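PDB 6A8M: FACT complex subunit SPT16 from Ashbya gossypii, which probably acts as a histone chaperone in the FACT complex, reorganising nucleosomes during transcription, replication and repair, and is represented by its N-terminal lobe and peptidase-like region. Local coordinates for residues L168-K177 / Y386-C394; N317-I328 / A346-L357. All coordinates share one frame; numbering follows the deposited sequence.

Interaction 1: L168-K177 / Y386-C394; sequences LGLSSLWAVK and YRKVENGDC
Lys177 and Gly392 meet through the backbone, the amide N of Lys177 donating to O of Gly392 at 2.9 Å where the chain leaving helix 167-174 passes the type II turn Glu390-Asp393. At the other end of the contact Arg387 curls twice along its chain, which brings the tip of its guanidinium to the helix. Both terminal nitrogens grip one oxygen lying in their plane: NH1 to OG of Ser171 at 2.8 Å, NH2 to the same OG at 3.2 Å and less straight (137°). Ser171 OG is also hydrogen-bonded to Asp375, a carboxylate likely to fix how the hydroxyl is turned toward the arginine. Ser172 OG lies over one guanidinium face, while CD1 of Leu168 rests against CD of Arg387 and the rim of Tyr386. The contact thus joins the N-terminal lobe to the M24 peptidase-like (pita-bread) domain, close to where the chain passes between them. At the turn, CG2 of Val176 packs 3.7 Å from OE2 of Glu390. Gly392 lies close against Val176 with a positive phi (95°), backbone angles that would jam a CB against the preceding carbonyl O. N of Glu390 donates to OD2 of Asp393 at 2.9 Å from above the carboxylate plane, tying the turn across its own ends. A water donates to both O of Ser172 and OE2 of Glu390, and Lys177 NZ folds back onto O of Ala175 at 2.9 Å.

Interaction 2: N317-I328 / A346-L357; sequences NYDFLLLLQEEI and AVNYINSKKPEL
Tyr349 enters helix 317-328 as a knob among Phe320, Leu323, Leu324 and Glu327. CB of Glu327 lies over one face of its ring, 4.2 Å from the centroid, and CG of Lys353, from its own helix, over the opposite face. With CG anti to the backbone N (chi1 -166°), the ring extends across the groove until its OH is 3.4 Å from CB of Leu323. Phe320 meets this ring rim to rim, the planes 19° apart and CE1 of Phe320 3.6 Å from CE2 of Tyr349. Were Tyr349 an alanine, the hole between those four residues would probably be left unfilled, and Phe320 would lose its aromatic neighbour. CG of Lys354 sits over one face of Phe320, 3.7 Å from the centroid, and CG1 of Ile350 at its edge. At one end CD1 of Ile328 touches CB of Ala346 at 3.9 Å; at the other Leu357 packs on Phe320 and Asn317, whose ND2 is hydrogen-bonded to OH of Tyr413. Leu321, pointing away from the partner helix, and Leu324, at the interface, both touch strand 394-405. Helices 317-328 and 346-353 run roughly antiparallel, axes 10.0 Å apart at 146°, a helical hairpin layered on the sheet of the M24 pita-bread fold.

Overall arrangement
The two contacts occupy different parts of the fold, their centres about 27 Å apart and their nearest atoms about 9 Å apart, without touching. Interaction 2 is nested within the long loop that interaction 1 closes: 168-177 comes first, then the helices 312-332 and 339-353, then 386-394. Interaction 1 bridges two lobes, whereas interaction 2 is internal to the peptidase-like domain. Strand 394-405 is common ground, since segment 386-394 leads into it and helix 312-332 packs on it. The antiparallel sheet containing that strand thus carries the helix pair of interaction 2 and, through the loop before strand 394-405, the contact with the N-terminal lobe.

Interaction 1: L168-K177 / Y386-C394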
loop_
_atom_site.group_PDB
_atom_site.type_symbol
_atom_site.label_atom_id
_atom_site.label_comp_id
_atom_site.label_asym_id
_atom_site.label_seq_id
_atom_site.Cartn_x
_atom_site.Cartn_y
_atom_site.Cartn_z
ATOM N N LEU A 168 -9.897 10.510 3.642
ATOM C CA LEU A 168 -10.133 10.749 2.221
ATOM C C LEU A 168 -9.202 11.828 1.702
ATOM O O LEU A 168 -8.652 11.711 0.598
ATOM C CB LEU A 168 -11.594 11.141 1.972
ATOM C CG LEU A 168 -11.964 11.583 0.545
ATOM C CD1 LEU A 168 -11.748 10.458 -0.470
ATOM C CD2 LEU A 168 -13.417 12.064 0.471
ATOM N N GLY A 169 -9.005 12.882 2.493
ATOM C CA GLY A 169 -8.132 13.963 2.065
ATOM C C GLY A 169 -6.697 13.507 1.878
ATOM O O GLY A 169 -6.052 13.849 0.886
ATOM N N LEU A 170 -6.172 12.737 2.835
ATOM C CA LEU A 170 -4.807 12.245 2.685
ATOM C C LEU A 170 -4.686 11.314 1.488
ATOM O O LEU A 170 -3.700 11.375 0.739
ATOM C CB LEU A 170 -4.361 11.550 3.973
ATOM C CG LEU A 170 -4.170 12.479 5.186
ATOM C CD1 LEU A 170 -3.937 11.707 6.471
ATOM C CD2 LEU A 170 -3.066 13.492 4.970
ATOM N N SER A 171 -5.680 10.448 1.278
ATOM C CA SER A 171 -5.628 9.533 0.138
ATOM C C SER A 171 -5.503 10.299 -1.179
ATOM O O SER A 171 -4.687 9.945 -2.043
ATOM C CB SER A 171 -6.871 8.647 0.132
ATOM O OG SER A 171 -7.024 7.995 -1.117
ATOM N N SER A 172 -6.325 11.346 -1.357
ATOM C CA SER A 172 -6.240 12.165 -2.566
ATOM C C SER A 172 -4.893 12.871 -2.668
ATOM O O SER A 172 -4.330 12.999 -3.760
ATOM C CB SER A 172 -7.370 13.192 -2.580
ATOM O OG SER A 172 -8.619 12.540 -2.462
ATOM N N LEU A 173 -4.370 13.357 -1.543
ATOM C CA LEU A 173 -3.100 14.074 -1.568
ATOM C C LEU A 173 -1.946 13.157 -1.961
ATOM O O LEU A 173 -1.033 13.581 -2.681
ATOM C CB LEU A 173 -2.854 14.699 -0.200
ATOM C CG LEU A 173 -1.539 15.405 0.083
ATOM C CD1 LEU A 173 -1.567 16.799 -0.503
ATOM C CD2 LEU A 173 -1.337 15.441 1.589
ATOM N N TRP A 174 -1.973 11.898 -1.505
ATOM C CA TRP A 174 -0.896 10.916 -1.702
ATOM C C TRP A 174 -0.959 10.205 -3.041
ATOM O O TRP A 174 0.000 9.511 -3.400
ATOM C CB TRP A 174 -0.946 9.808 -0.624
ATOM C CG TRP A 174 -0.600 10.250 0.707
ATOM C CD1 TRP A 174 0.227 11.280 1.040
ATOM C CD2 TRP A 174 -1.076 9.703 1.926
ATOM N NE1 TRP A 174 0.292 11.404 2.414
ATOM C CE2 TRP A 174 -0.506 10.453 2.977
ATOM C CE3 TRP A 174 -1.938 8.659 2.237
ATOM C CZ2 TRP A 174 -0.760 10.175 4.317
ATOM C CZ3 TRP A 174 -2.177 8.375 3.562
ATOM C CH2 TRP A 174 -1.594 9.142 4.590
ATOM N N ALA A 175 -2.072 10.319 -3.765
ATOM C CA ALA A 175 -2.360 9.382 -4.849
ATOM C C ALA A 175 -1.293 9.433 -5.942
ATOM O O ALA A 175 -0.759 8.400 -6.362
ATOM C CB ALA A 175 -3.738 9.703 -5.440
ATOM N N VAL A 176 -0.998 10.623 -6.436
ATOM C CA VAL A 176 -0.125 10.768 -7.594
ATOM C C VAL A 176 1.316 10.546 -7.153
ATOM O O VAL A 176 1.778 11.141 -6.172
ATOM C CB VAL A 176 -0.310 12.144 -8.243
ATOM C CG1 VAL A 176 0.833 12.435 -9.216
ATOM C CG2 VAL A 176 -1.681 12.231 -8.938
ATOM N N LYS A 177 2.029 9.691 -7.878
ATOM C CA LYS A 177 3.384 9.306 -7.521
ATOM C C LYS A 177 4.363 10.154 -8.319
ATOM O O LYS A 177 4.223 10.279 -9.543
ATOM C CB LYS A 177 3.612 7.816 -7.801
ATOM C CG LYS A 177 2.709 6.893 -6.976
ATOM C CD LYS A 177 3.168 6.826 -5.504
ATOM C CE LYS A 177 2.103 6.136 -4.637
ATOM N NZ LYS A 177 0.977 7.075 -4.385
ATOM N N TYR A 386 -16.684 8.664 -6.762
ATOM C CA TYR A 386 -16.212 9.962 -6.294
ATOM C C TYR A 386 -14.698 10.120 -6.332
ATOM O O TYR A 386 -14.189 11.145 -5.855
ATOM C CB TYR A 386 -16.704 10.229 -4.860
ATOM C CG TYR A 386 -16.307 9.169 -3.859
ATOM C CD1 TYR A 386 -15.103 9.251 -3.154
ATOM C CD2 TYR A 386 -17.130 8.083 -3.617
ATOM C CE1 TYR A 386 -14.738 8.270 -2.247
ATOM C CE2 TYR A 386 -16.778 7.113 -2.706
ATOM C CZ TYR A 386 -15.583 7.207 -2.025
ATOM O OH TYR A 386 -15.233 6.226 -1.131
ATOM N N ARG A 387 -13.963 9.135 -6.839
ATOM C CA ARG A 387 -12.546 9.295 -7.127
ATOM C C ARG A 387 -12.348 9.196 -8.632
ATOM O O ARG A 387 -13.192 8.665 -9.359
ATOM C CB ARG A 387 -11.684 8.235 -6.418
ATOM C CG ARG A 387 -11.911 8.174 -4.928
ATOM C CD ARG A 387 -11.430 9.431 -4.239
ATOM N NE ARG A 387 -9.993 9.645 -4.406
ATOM C CZ ARG A 387 -9.066 9.179 -3.581
ATOM N NH1 ARG A 387 -9.415 8.458 -2.517
ATOM N NH2 ARG A 387 -7.783 9.432 -3.817
ATOM N N LYS A 388 -11.226 9.744 -9.095
ATOM C CA LYS A 388 -10.909 9.810 -10.515
ATOM C C LYS A 388 -9.463 9.392 -10.709
ATOM O O LYS A 388 -8.593 9.817 -9.950
ATOM C CB LYS A 388 -11.138 11.222 -11.066
ATOM C CG LYS A 388 -12.625 11.548 -11.238
ATOM C CD LYS A 388 -12.868 12.880 -11.922
ATOM C CE LYS A 388 -14.372 13.080 -12.091
ATOM N NZ LYS A 388 -14.711 14.180 -13.033
ATOM N N VAL A 389 -9.223 8.518 -11.689
ATOM C CA VAL A 389 -7.863 8.128 -12.032
ATOM C C VAL A 389 -7.098 9.342 -12.524
ATOM O O VAL A 389 -7.614 10.156 -13.300
ATOM C CB VAL A 389 -7.874 7.029 -13.106
ATOM C CG1 VAL A 389 -6.466 6.751 -13.598
ATOM C CG2 VAL A 389 -8.488 5.743 -12.552
ATOM N N GLU A 390 -5.854 9.474 -12.076
ATOM C CA GLU A 390 -4.990 10.554 -12.532
ATOM C C GLU A 390 -3.692 9.960 -13.049
ATOM O O GLU A 390 -3.266 8.897 -12.593
ATOM C CB GLU A 390 -4.649 11.540 -11.411
ATOM C CG GLU A 390 -5.796 12.344 -10.802
ATOM C CD GLU A 390 -5.348 13.042 -9.517
ATOM O OE1 GLU A 390 -4.900 14.207 -9.600
ATOM O OE2 GLU A 390 -5.380 12.404 -8.433
ATOM N N ASN A 391 -3.063 10.662 -13.988
ATOM C CA ASN A 391 -1.699 10.321 -14.384
ATOM C C ASN A 391 -0.813 10.299 -13.141
ATOM O O ASN A 391 -0.898 11.186 -12.285
ATOM C CB ASN A 391 -1.179 11.331 -15.412
ATOM C CG ASN A 391 0.172 10.943 -15.993
ATOM O OD1 ASN A 391 0.586 9.783 -15.921
ATOM N ND2 ASN A 391 0.859 11.916 -16.592
ATOM N N GLY A 392 0.014 9.257 -13.033
ATOM C CA GLY A 392 0.879 9.062 -11.880
ATOM C C GLY A 392 0.314 8.169 -10.804
ATOM O O GLY A 392 1.046 7.812 -9.851
ATOM N N ASP A 393 -0.959 7.804 -10.899
ATOM C CA ASP A 393 -1.504 6.825 -9.970
ATOM C C ASP A 393 -0.917 5.450 -10.246
ATOM O O ASP A 393 -0.644 5.089 -11.390
ATOM C CB ASP A 393 -3.025 6.740 -10.095
ATOM C CG ASP A 393 -3.737 7.935 -9.476
ATOM O OD1 ASP A 393 -3.069 8.772 -8.835
ATOM O OD2 ASP A 393 -4.968 8.036 -9.681
ATOM N N CYS A 394 -0.751 4.672 -9.179
ATOM C CA CYS A 394 -0.308 3.292 -9.280
ATOM C C CYS A 394 -1.400 2.401 -8.714
ATOM O O CYS A 394 -1.890 2.656 -7.610
ATOM C CB CYS A 394 0.991 3.079 -8.504
ATOM S SG CYS A 394 1.679 1.416 -8.667
HETATM O O HOH W 1 -5.851 13.166 -6.096
HETATM O O HOH W 2 -0.801 5.545 -6.446
#

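Interaction 2: N317-I328 / A346-L357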
loop_
_atom_site.group_PDB
_atom_site.type_symbol
_atom_site.label_atom_id
_atom_site.label_comp_id
_atom_site.label_asym_id
_atom_site.label_seq_id
_atom_site.Cartn_x
_atom_site.Cartn_y
_atom_site.Cartn_z
ATOM N N ASN A 317 -11.380 -20.712 -18.979
ATOM C CA ASN A 317 -11.651 -19.589 -18.095
ATOM C C ASN A 317 -10.378 -18.863 -17.702
ATOM O O ASN A 317 -10.416 -17.651 -17.481
ATOM C CB ASN A 317 -12.428 -20.064 -16.876
ATOM C CG ASN A 317 -13.854 -20.441 -17.236
ATOM O OD1 ASN A 317 -14.398 -19.949 -18.236
ATOM N ND2 ASN A 317 -14.448 -21.348 -16.469
ATOM N N TYR A 318 -9.242 -19.563 -17.632
ATOM C CA TYR A 318 -7.994 -18.839 -17.425
ATOM C C TYR A 318 -7.659 -17.976 -18.634
ATOM O O TYR A 318 -7.178 -16.849 -18.484
ATOM C CB TYR A 318 -6.837 -19.786 -17.115
ATOM C CG TYR A 318 -5.569 -18.992 -16.890
ATOM C CD1 TYR A 318 -5.311 -18.403 -15.663
ATOM C CD2 TYR A 318 -4.672 -18.762 -17.923
ATOM C CE1 TYR A 318 -4.165 -17.633 -15.455
ATOM C CE2 TYR A 318 -3.514 -17.999 -17.725
ATOM C CZ TYR A 318 -3.276 -17.439 -16.482
ATOM O OH TYR A 318 -2.154 -16.669 -16.259
ATOM N N ASP A 319 -7.895 -18.490 -19.840
ATOM C CA ASP A 319 -7.687 -17.671 -21.032
ATOM C C ASP A 319 -8.539 -16.417 -20.979
ATOM O O ASP A 319 -8.071 -15.322 -21.317
ATOM C CB ASP A 319 -8.012 -18.468 -22.296
ATOM C CG ASP A 319 -6.995 -19.556 -22.586
ATOM O OD1 ASP A 319 -5.866 -19.486 -22.040
ATOM O OD2 ASP A 319 -7.331 -20.465 -23.378
ATOM N N PHE A 320 -9.803 -16.567 -20.582
ATOM C CA PHE A 320 -10.689 -15.415 -20.435
ATOM C C PHE A 320 -10.177 -14.444 -19.382
ATOM O O PHE A 320 -10.204 -13.227 -19.589
ATOM C CB PHE A 320 -12.104 -15.869 -20.076
ATOM C CG PHE A 320 -12.958 -14.740 -19.597
ATOM C CD1 PHE A 320 -13.495 -13.855 -20.505
ATOM C CD2 PHE A 320 -13.148 -14.513 -18.231
ATOM C CE1 PHE A 320 -14.259 -12.789 -20.076
ATOM C CE2 PHE A 320 -13.897 -13.442 -17.795
ATOM C CZ PHE A 320 -14.447 -12.583 -18.711
ATOM N N LEU A 321 -9.721 -14.960 -18.233
ATOM C CA LEU A 321 -9.212 -14.092 -17.175
ATOM C C LEU A 321 -8.096 -13.193 -17.692
ATOM O O LEU A 321 -8.049 -12.001 -17.365
ATOM C CB LEU A 321 -8.721 -14.943 -16.000
ATOM C CG LEU A 321 -8.088 -14.252 -14.802
ATOM C CD1 LEU A 321 -9.117 -13.366 -14.115
ATOM C CD2 LEU A 321 -7.556 -15.313 -13.844
ATOM N N LEU A 322 -7.207 -13.737 -18.534
ATOM C CA LEU A 322 -6.164 -12.913 -19.146
ATOM C C LEU A 322 -6.751 -11.802 -20.002
ATOM O O LEU A 322 -6.283 -10.654 -19.950
ATOM C CB LEU A 322 -5.242 -13.770 -20.008
ATOM C CG LEU A 322 -4.198 -14.615 -19.307
ATOM C CD1 LEU A 322 -3.447 -15.446 -20.363
ATOM C CD2 LEU A 322 -3.240 -13.741 -18.493
ATOM N N LEU A 323 -7.745 -12.140 -20.830
ATOM C CA LEU A 323 -8.391 -11.159 -21.698
ATOM C C LEU A 323 -9.095 -10.086 -20.887
ATOM O O LEU A 323 -9.088 -8.910 -21.262
ATOM C CB LEU A 323 -9.390 -11.859 -22.625
ATOM C CG LEU A 323 -8.759 -12.849 -23.613
ATOM C CD1 LEU A 323 -9.795 -13.536 -24.463
ATOM C CD2 LEU A 323 -7.755 -12.106 -24.494
ATOM N N LEU A 324 -9.697 -10.472 -19.762
ATOM C CA LEU A 324 -10.376 -9.504 -18.903
ATOM C C LEU A 324 -9.385 -8.531 -18.278
ATOM O O LEU A 324 -9.630 -7.316 -18.232
ATOM C CB LEU A 324 -11.166 -10.244 -17.819
ATOM C CG LEU A 324 -11.766 -9.356 -16.722
ATOM C CD1 LEU A 324 -12.823 -8.443 -17.369
ATOM C CD2 LEU A 324 -12.405 -10.198 -15.636
ATOM N N GLN A 325 -8.266 -9.045 -17.764
ATOM C CA GLN A 325 -7.259 -8.149 -17.204
ATOM C C GLN A 325 -6.766 -7.174 -18.261
ATOM O O GLN A 325 -6.607 -5.978 -17.994
ATOM C CB GLN A 325 -6.080 -8.946 -16.631
ATOM C CG GLN A 325 -5.158 -8.038 -15.797
ATOM C CD GLN A 325 -3.756 -8.579 -15.609
ATOM O OE1 GLN A 325 -3.101 -9.011 -16.569
ATOM N NE2 GLN A 325 -3.271 -8.525 -14.373
ATOM N N GLU A 326 -6.536 -7.672 -19.472
ATOM C CA GLU A 326 -6.100 -6.806 -20.560
ATOM C C GLU A 326 -7.133 -5.723 -20.851
ATOM O O GLU A 326 -6.776 -4.557 -21.061
ATOM C CB GLU A 326 -5.823 -7.650 -21.807
ATOM C CG GLU A 326 -5.475 -6.840 -23.047
ATOM C CD GLU A 326 -4.125 -6.151 -22.945
ATOM O OE1 GLU A 326 -3.226 -6.684 -22.265
ATOM O OE2 GLU A 326 -3.968 -5.066 -23.545
ATOM N N GLU A 327 -8.419 -6.090 -20.861
ATOM C CA GLU A 327 -9.477 -5.102 -21.057
ATOM C C GLU A 327 -9.424 -4.027 -19.980
ATOM O O GLU A 327 -9.569 -2.836 -20.272
ATOM C CB GLU A 327 -10.837 -5.808 -21.073
ATOM C CG GLU A 327 -12.072 -4.908 -20.866
ATOM C CD GLU A 327 -12.387 -3.981 -22.034
ATOM O OE1 GLU A 327 -11.716 -4.071 -23.080
ATOM O OE2 GLU A 327 -13.323 -3.154 -21.912
ATOM N N ILE A 328 -9.217 -4.426 -18.725
ATOM C CA ILE A 328 -9.122 -3.449 -17.645
ATOM C C ILE A 328 -7.889 -2.572 -17.830
ATOM O O ILE A 328 -7.977 -1.340 -17.818
ATOM C CB ILE A 328 -9.107 -4.164 -16.281
ATOM C CG1 ILE A 328 -10.432 -4.859 -16.052
ATOM C CG2 ILE A 328 -8.863 -3.189 -15.140
ATOM C CD1 ILE A 328 -10.375 -5.793 -14.885
ATOM N N ALA A 346 -15.474 -4.084 -16.328
ATOM C CA ALA A 346 -15.123 -5.486 -16.130
ATOM C C ALA A 346 -16.371 -6.364 -16.083
ATOM O O ALA A 346 -16.404 -7.449 -16.672
ATOM C CB ALA A 346 -14.300 -5.637 -14.847
ATOM N N VAL A 347 -17.390 -5.928 -15.345
ATOM C CA VAL A 347 -18.635 -6.686 -15.270
ATOM C C VAL A 347 -19.249 -6.838 -16.651
ATOM O O VAL A 347 -19.758 -7.908 -17.006
ATOM C CB VAL A 347 -19.606 -6.008 -14.294
ATOM C CG1 VAL A 347 -20.978 -6.685 -14.366
ATOM C CG2 VAL A 347 -19.012 -6.055 -12.891
ATOM N N ASN A 348 -19.224 -5.763 -17.442
ATOM C CA ASN A 348 -19.745 -5.826 -18.806
ATOM C C ASN A 348 -19.025 -6.892 -19.612
ATOM O O ASN A 348 -19.649 -7.660 -20.357
ATOM C CB ASN A 348 -19.593 -4.473 -19.502
ATOM C CG ASN A 348 -20.444 -3.385 -18.900
ATOM O OD1 ASN A 348 -21.340 -3.639 -18.094
ATOM N ND2 ASN A 348 -20.168 -2.147 -19.299
ATOM N N TYR A 349 -17.696 -6.917 -19.515
ATOM C CA TYR A 349 -16.913 -7.848 -20.321
ATOM C C TYR A 349 -17.219 -9.295 -19.934
ATOM O O TYR A 349 -17.330 -10.167 -20.801
ATOM C CB TYR A 349 -15.431 -7.515 -20.151
ATOM C CG TYR A 349 -14.501 -8.160 -21.152
ATOM C CD1 TYR A 349 -14.301 -7.599 -22.408
ATOM C CD2 TYR A 349 -13.821 -9.325 -20.837
ATOM C CE1 TYR A 349 -13.454 -8.197 -23.325
ATOM C CE2 TYR A 349 -12.974 -9.925 -21.742
ATOM C CZ TYR A 349 -12.793 -9.363 -22.984
ATOM O OH TYR A 349 -11.943 -9.977 -23.887
ATOM N N ILE A 350 -17.405 -9.562 -18.638
ATOM C CA ILE A 350 -17.742 -10.918 -18.207
ATOM C C ILE A 350 -19.128 -11.309 -18.693
ATOM O O ILE A 350 -19.348 -12.434 -19.157
ATOM C CB ILE A 350 -17.657 -11.030 -16.673
ATOM C CG1 ILE A 350 -16.247 -10.820 -16.169
ATOM C CG2 ILE A 350 -18.176 -12.372 -16.214
ATOM C CD1 ILE A 350 -16.265 -10.360 -14.724
ATOM N N ASN A 351 -20.090 -10.396 -18.575
ATOM C CA ASN A 351 -21.453 -10.696 -19.006
ATOM C C ASN A 351 -21.480 -11.005 -20.491
ATOM O O ASN A 351 -22.243 -11.869 -20.949
ATOM C CB ASN A 351 -22.359 -9.510 -18.680
ATOM C CG ASN A 351 -23.777 -9.683 -19.205
ATOM O OD1 ASN A 351 -24.629 -10.252 -18.520
ATOM N ND2 ASN A 351 -24.040 -9.184 -20.417
ATOM N N SER A 352 -20.640 -10.305 -21.256
ATOM C CA SER A 352 -20.584 -10.528 -22.693
ATOM C C SER A 352 -20.050 -11.914 -23.021
ATOM O O SER A 352 -20.629 -12.633 -23.846
ATOM C CB SER A 352 -19.705 -9.471 -23.356
ATOM O OG SER A 352 -19.744 -9.644 -24.758
ATOM N N LYS A 353 -18.919 -12.281 -22.428
ATOM C CA LYS A 353 -18.161 -13.448 -22.855
ATOM C C LYS A 353 -18.362 -14.674 -21.974
ATOM O O LYS A 353 -18.329 -15.797 -22.487
ATOM C CB LYS A 353 -16.669 -13.111 -22.891
ATOM C CG LYS A 353 -16.351 -11.771 -23.556
ATOM C CD LYS A 353 -16.573 -11.831 -25.050
ATOM C CE LYS A 353 -15.833 -10.689 -25.749
ATOM N NZ LYS A 353 -16.002 -10.751 -27.231
ATOM N N LYS A 354 -18.574 -14.497 -20.666
ATOM C CA LYS A 354 -18.523 -15.607 -19.711
ATOM C C LYS A 354 -19.524 -15.380 -18.587
ATOM O O LYS A 354 -19.147 -15.233 -17.416
ATOM C CB LYS A 354 -17.112 -15.744 -19.138
ATOM C CG LYS A 354 -16.069 -16.281 -20.093
ATOM C CD LYS A 354 -16.420 -17.687 -20.568
ATOM C CE LYS A 354 -15.224 -18.380 -21.164
ATOM N NZ LYS A 354 -15.593 -19.723 -21.704
ATOM N N PRO A 355 -20.819 -15.387 -18.897
ATOM C CA PRO A 355 -21.809 -15.130 -17.840
ATOM C C PRO A 355 -21.808 -16.181 -16.741
ATOM O O PRO A 355 -22.218 -15.883 -15.606
ATOM C CB PRO A 355 -23.138 -15.090 -18.608
ATOM C CG PRO A 355 -22.871 -15.840 -19.885
ATOM C CD PRO A 355 -21.448 -15.549 -20.219
ATOM N N GLU A 356 -21.303 -17.383 -17.015
ATOM C CA GLU A 356 -21.146 -18.375 -15.955
ATOM C C GLU A 356 -20.177 -17.926 -14.869
ATOM O O GLU A 356 -20.176 -18.522 -13.783
ATOM C CB GLU A 356 -20.677 -19.705 -16.539
ATOM C CG GLU A 356 -19.346 -19.604 -17.257
ATOM C CD GLU A 356 -19.522 -19.495 -18.770
ATOM O OE1 GLU A 356 -18.898 -20.304 -19.487
ATOM O OE2 GLU A 356 -20.292 -18.614 -19.239
ATOM N N LEU A 357 -19.362 -16.898 -15.135
ATOM C CA LEU A 357 -18.394 -16.345 -14.188
ATOM C C LEU A 357 -18.875 -15.066 -13.503
ATOM O O LEU A 357 -18.155 -14.532 -12.648
ATOM C CB LEU A 357 -17.069 -16.057 -14.904
ATOM C CG LEU A 357 -16.335 -17.245 -15.527
ATOM C CD1 LEU A 357 -14.949 -16.798 -16.058
ATOM C CD2 LEU A 357 -16.216 -18.376 -14.520
HETATM O O HOH W 3 -9.015 -8.087 -23.822
#